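PDB 3TPA: heme-binding protein A, which probably binds glutathione as a periplasmic solute-binding protein, likely of the GbpA family, although it is named for heme. Local coordinates for residues Y119-W124 and V157-L162; N123-P128 and S414-P419. The protein carries 1 engineered substitution. All blocks are in the same frame, centred on the assembly; numbering follows the deposited sequence.

Contact 1 (Y119-W124 and V157-L162)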
# COMPACT_ATOMS: atom_id res chain seq x y z
N TYR A 119 2.64 -10.53 -13.19
CA TYR A 119 2.95 -10.57 -11.76
C TYR A 119 3.33 -9.19 -11.28
O TYR A 119 4.48 -8.92 -10.91
CB TYR A 119 3.99 -11.66 -11.50
CG TYR A 119 3.45 -12.96 -12.04
CD1 TYR A 119 2.49 -13.68 -11.34
CD2 TYR A 119 3.85 -13.44 -13.30
CE1 TYR A 119 1.95 -14.85 -11.85
CE2 TYR A 119 3.30 -14.61 -13.82
CZ TYR A 119 2.35 -15.31 -13.08
OH TYR A 119 1.80 -16.48 -13.57
N PHE A 120 2.32 -8.32 -11.29
CA PHE A 120 2.49 -6.91 -10.97
C PHE A 120 3.22 -6.71 -9.66
O PHE A 120 4.10 -5.88 -9.57
CB PHE A 120 1.14 -6.21 -10.87
CG PHE A 120 0.38 -6.12 -12.15
CD1 PHE A 120 0.80 -5.25 -13.15
CD2 PHE A 120 -0.75 -6.89 -12.36
CE1 PHE A 120 0.11 -5.17 -14.35
CE2 PHE A 120 -1.45 -6.81 -13.54
CZ PHE A 120 -1.02 -5.95 -14.54
N TYR A 121 2.82 -7.43 -8.63
CA TYR A 121 3.38 -7.17 -7.30
C TYR A 121 4.77 -7.78 -7.16
O TYR A 121 5.68 -7.16 -6.60
CB TYR A 121 2.41 -7.63 -6.20
CG TYR A 121 1.48 -6.54 -5.72
CD1 TYR A 121 0.25 -6.34 -6.32
CD2 TYR A 121 1.84 -5.71 -4.68
CE1 TYR A 121 -0.60 -5.34 -5.89
CE2 TYR A 121 0.99 -4.70 -4.24
CZ TYR A 121 -0.23 -4.52 -4.85
OH TYR A 121 -1.07 -3.52 -4.42
N PHE A 122 4.95 -8.98 -7.70
CA PHE A 122 6.29 -9.58 -7.69
C PHE A 122 7.32 -8.56 -8.19
O PHE A 122 8.40 -8.39 -7.60
CB PHE A 122 6.29 -10.84 -8.56
CG PHE A 122 7.54 -11.68 -8.42
CD1 PHE A 122 7.65 -12.60 -7.38
CD2 PHE A 122 8.57 -11.56 -9.32
CE1 PHE A 122 8.80 -13.38 -7.25
CE2 PHE A 122 9.73 -12.35 -9.19
CZ PHE A 122 9.84 -13.25 -8.16
N ASN A 123 6.99 -7.86 -9.28
CA ASN A 123 7.88 -6.86 -9.87
C ASN A 123 7.91 -5.54 -9.11
O ASN A 123 8.97 -4.94 -8.92
CB ASN A 123 7.51 -6.61 -11.35
CG ASN A 123 7.89 -7.78 -12.23
OD1 ASN A 123 9.06 -7.94 -12.58
ND2 ASN A 123 6.92 -8.61 -12.57
N TRP A 124 6.75 -5.08 -8.66
CA TRP A 124 6.69 -3.83 -7.89
C TRP A 124 7.54 -3.91 -6.63
O TRP A 124 8.15 -2.91 -6.24
CB TRP A 124 5.25 -3.46 -7.56
CG TRP A 124 4.45 -3.03 -8.75
CD1 TRP A 124 4.93 -2.47 -9.90
CD2 TRP A 124 3.03 -3.15 -8.93
NE1 TRP A 124 3.90 -2.22 -10.78
CE2 TRP A 124 2.73 -2.63 -10.21
CE3 TRP A 124 1.99 -3.65 -8.14
CZ2 TRP A 124 1.43 -2.59 -10.71
CZ3 TRP A 124 0.71 -3.61 -8.64
CH2 TRP A 124 0.43 -3.08 -9.91
N VAL A 157 6.64 -10.88 2.41
CA VAL A 157 6.13 -12.25 2.45
C VAL A 157 4.68 -12.33 2.96
O VAL A 157 3.96 -13.30 2.67
CB VAL A 157 7.03 -13.14 3.34
CG1 VAL A 157 6.40 -14.50 3.59
CG2 VAL A 157 8.39 -13.29 2.69
N ALA A 158 4.26 -11.31 3.70
CA ALA A 158 2.90 -11.22 4.24
C ALA A 158 1.91 -10.54 3.29
O ALA A 158 0.71 -10.44 3.57
CB ALA A 158 2.93 -10.48 5.59
N MET A 159 2.42 -10.07 2.15
CA MET A 159 1.55 -9.37 1.21
C MET A 159 0.68 -10.34 0.44
O MET A 159 1.04 -11.51 0.25
CB MET A 159 2.40 -8.48 0.28
CG MET A 159 3.12 -7.34 0.99
SD MET A 159 4.17 -6.38 -0.13
CE MET A 159 2.96 -5.75 -1.28
N ASP A 160 -0.48 -9.85 0.02
CA ASP A 160 -1.50 -10.65 -0.65
C ASP A 160 -1.04 -11.45 -1.85
O ASP A 160 -1.49 -12.59 -2.05
CB ASP A 160 -2.68 -9.77 -1.04
CG ASP A 160 -3.31 -9.11 0.15
OD1 ASP A 160 -2.65 -8.25 0.75
OD2 ASP A 160 -4.45 -9.45 0.48
N PHE A 161 -0.16 -10.87 -2.67
CA PHE A 161 0.32 -11.53 -3.89
C PHE A 161 1.10 -12.82 -3.60
O PHE A 161 1.27 -13.68 -4.48
CB PHE A 161 1.16 -10.56 -4.75
CG PHE A 161 2.60 -10.36 -4.27
CD1 PHE A 161 3.67 -10.95 -4.96
CD2 PHE A 161 2.89 -9.52 -3.21
CE1 PHE A 161 4.97 -10.73 -4.57
CE2 PHE A 161 4.21 -9.29 -2.80
CZ PHE A 161 5.25 -9.90 -3.48
N LEU A 162 1.55 -12.97 -2.37
CA LEU A 162 2.27 -14.20 -1.98
C LEU A 162 1.38 -15.19 -1.21
O LEU A 162 1.87 -15.99 -0.41
CB LEU A 162 3.59 -13.86 -1.26
CG LEU A 162 4.60 -13.21 -2.21
CD1 LEU A 162 5.88 -12.78 -1.47
CD2 LEU A 162 4.99 -14.16 -3.37

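Contact 2 (N123-P128 and S414-P419)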
# COMPACT_ATOMS: atom_id res chain seq x y z
N ASN A 123 6.99 -7.86 -9.28
CA ASN A 123 7.88 -6.86 -9.87
C ASN A 123 7.91 -5.54 -9.11
O ASN A 123 8.97 -4.94 -8.92
CB ASN A 123 7.51 -6.61 -11.35
CG ASN A 123 7.89 -7.78 -12.23
OD1 ASN A 123 9.06 -7.94 -12.58
ND2 ASN A 123 6.92 -8.61 -12.57
N TRP A 124 6.75 -5.08 -8.66
CA TRP A 124 6.69 -3.83 -7.89
C TRP A 124 7.54 -3.91 -6.63
O TRP A 124 8.15 -2.91 -6.24
CB TRP A 124 5.25 -3.46 -7.56
CG TRP A 124 4.45 -3.03 -8.75
CD1 TRP A 124 4.93 -2.47 -9.90
CD2 TRP A 124 3.03 -3.15 -8.93
NE1 TRP A 124 3.90 -2.22 -10.78
CE2 TRP A 124 2.73 -2.63 -10.21
CE3 TRP A 124 1.99 -3.65 -8.14
CZ2 TRP A 124 1.43 -2.59 -10.71
CZ3 TRP A 124 0.71 -3.61 -8.64
CH2 TRP A 124 0.43 -3.08 -9.91
N MET A 125 7.58 -5.08 -6.00
CA MET A 125 8.38 -5.30 -4.79
C MET A 125 9.82 -5.76 -5.08
O MET A 125 10.55 -6.17 -4.18
CB MET A 125 7.67 -6.30 -3.86
CG MET A 125 6.24 -5.90 -3.50
SD MET A 125 6.10 -4.20 -2.91
CE MET A 125 7.07 -4.26 -1.41
N ASN A 126 10.20 -5.69 -6.35
CA ASN A 126 11.57 -5.93 -6.77
C ASN A 126 12.10 -7.31 -6.44
O ASN A 126 13.30 -7.49 -6.25
CB ASN A 126 12.51 -4.87 -6.18
CG ASN A 126 11.99 -3.47 -6.37
OD1 ASN A 126 11.84 -2.99 -7.50
ND2 ASN A 126 11.71 -2.79 -5.26
N LEU A 127 11.22 -8.30 -6.37
CA LEU A 127 11.68 -9.67 -6.13
C LEU A 127 12.55 -10.25 -7.25
O LEU A 127 13.39 -11.10 -7.00
CB LEU A 127 10.50 -10.59 -5.84
CG LEU A 127 9.74 -10.18 -4.58
CD1 LEU A 127 8.70 -11.21 -4.23
CD2 LEU A 127 10.71 -9.99 -3.43
N PRO A 128 12.32 -9.82 -8.51
CA PRO A 128 13.19 -10.45 -9.52
C PRO A 128 14.67 -10.22 -9.21
O PRO A 128 15.51 -11.02 -9.58
CB PRO A 128 12.81 -9.71 -10.81
CG PRO A 128 11.39 -9.28 -10.60
CD PRO A 128 11.30 -8.95 -9.12
N SER A 414 3.11 3.60 -0.21
CA SER A 414 3.94 2.46 0.15
C SER A 414 3.11 1.18 0.17
O SER A 414 2.03 1.16 0.75
CB SER A 414 4.56 2.67 1.53
OG SER A 414 5.26 1.51 1.96
N ARG A 415 3.61 0.12 -0.44
CA ARG A 415 2.85 -1.12 -0.51
C ARG A 415 3.11 -2.08 0.65
O ARG A 415 2.27 -2.90 0.96
CB ARG A 415 3.06 -1.84 -1.84
CG ARG A 415 2.78 -0.98 -3.05
CD ARG A 415 3.20 -1.70 -4.32
NE ARG A 415 3.53 -0.77 -5.40
CZ ARG A 415 4.75 -0.33 -5.65
NH1 ARG A 415 5.77 -0.73 -4.91
NH2 ARG A 415 4.95 0.51 -6.65
N ASN A 416 4.29 -1.97 1.30
CA ASN A 416 4.59 -2.83 2.46
C ASN A 416 4.67 -2.06 3.77
O ASN A 416 4.82 -2.65 4.84
CB ASN A 416 5.86 -3.70 2.23
CG ASN A 416 7.16 -2.91 2.18
OD1 ASN A 416 7.19 -1.72 2.47
ND2 ASN A 416 8.24 -3.59 1.81
N GLY A 417 4.55 -0.74 3.68
CA GLY A 417 4.54 0.12 4.85
C GLY A 417 5.84 0.25 5.62
O GLY A 417 5.84 0.78 6.72
N ASP A 418 6.96 -0.21 5.05
CA ASP A 418 8.26 -0.04 5.72
C ASP A 418 8.88 1.32 5.38
O ASP A 418 8.71 1.80 4.26
CB ASP A 418 9.23 -1.15 5.28
CG ASP A 418 10.46 -1.22 6.14
OD1 ASP A 418 11.43 -0.49 5.87
OD2 ASP A 418 10.46 -2.00 7.11
N PRO A 419 9.60 1.94 6.33
CA PRO A 419 10.25 3.22 6.02
C PRO A 419 11.16 3.14 4.79
O PRO A 419 11.26 4.11 4.05
CB PRO A 419 11.08 3.53 7.28
CG PRO A 419 11.16 2.21 8.03
CD PRO A 419 9.87 1.51 7.71
O HOH W 1 8.38 -1.02 -4.12

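Contact 1 (Y119-W124 and V157-L162)
Y121 sets its CB over one face of the F161 ring, 3.7 Å from the ring centroid and 27° off the normal, a CH-pi contact. The closest atoms are Y121 CB and F161 CG, 3.3 Å apart. F161 holds its CG between its own backbone N and carbonyl carbon (chi1 79°), which brings one face of the ring under Y121 CB; L162 CG covers the opposite face and M159 SD lies at the edge, in plane. The planes of the two aromatic rings differ by 23°, but the rings are displaced, with little of one above the other. F161 also reaches the backbone of F122, its CE1 lying 3.6 Å from F122 CA. Within this solute-binding protein fold, the contact joins helix 120-124 to the 3-10 turn at 160-161, in the loop between helices 153-156 and 167-175. M159 adds a second close approach through its methyl, CE 3.6 Å from Y121 CD2. The F122 side chain packs more loosely, its CB 4.2 Å from F161 CE1. No hydrogen bond crosses. On the solvent side, exposed N123 points away from the loop and returns its ND2 to Y119 O, a 3.0 Å bond with the donor above the carbonyl plane.

Contact 2 (N123-P128 and S414-P419)
The guanidinium of R415 carries W124 CB over the centre of one face, 3.7 Å above its plane, and has water 1 at its edge, in plane. R415 is modelled in two conformers, and its contacts here hold for one of them. The W124 indole and the guanidinium planes differ by only 15°, yet the nearest ring atom, W124 CG, is 4.1 Å from R415 CZ, and CZ approaches the ring obliquely; the evidence is for packing on the CB end of the side chain rather than a centred stack. An extended run from CG to NE carries the R415 group across to the helix end. There W124 O and R415 NH1 are close but badly angled for a direct bond, and water 1 bridges them: it donates to W124 O at 2.8 Å and accepts a weak bond from R415 NH1. M125 runs alongside R415, pointing the opposite way, with M125 SD 4.0 Å from R415 CB. Bent at chi2 and chi3, the M125 chain delivers its methyl to the N416 amide, with CE 3.5 Å from N416 ND2. The other end of that amide is used locally: N416 OD1 accepts from D418 N at 3.0 Å, nearly straight at 169°, with the donor above the carbonyl plane. This Asx turn overlaps an ST motif in which S414 OG accepts from G417 N, and D418 OD1 caps D420 N at the start of helix 420-427. Facing this loop, helix 120-124 ends in a Schellman motif, L127 N bonding back to F122 O and N126 N to N123 O, with N126, at positive phi, as its C-prime residue.

Overall arrangement
Both contacts use helix 120-124 and have N123 and W124 in common, though of these only W124 touches across, and only in contact 2; their centres are about 8 Å apart. Contact 1 is fully buried and wholly without crossing hydrogen bonds, made of aromatic and methionine groups between elements near in sequence. Contact 2 is partly buried, joins segments 286 residues apart, and brings in a charged group and a bridging water, as suits its less enclosed place at the helix end. The two meet directly: Y121 CE2 lies 3.7 Å from R415 CD, and M159 CE is equally far from R415 O. A probable hydrogen bond from L127 N to F122 O ties the 123-128 turn back to the helix of contact 1.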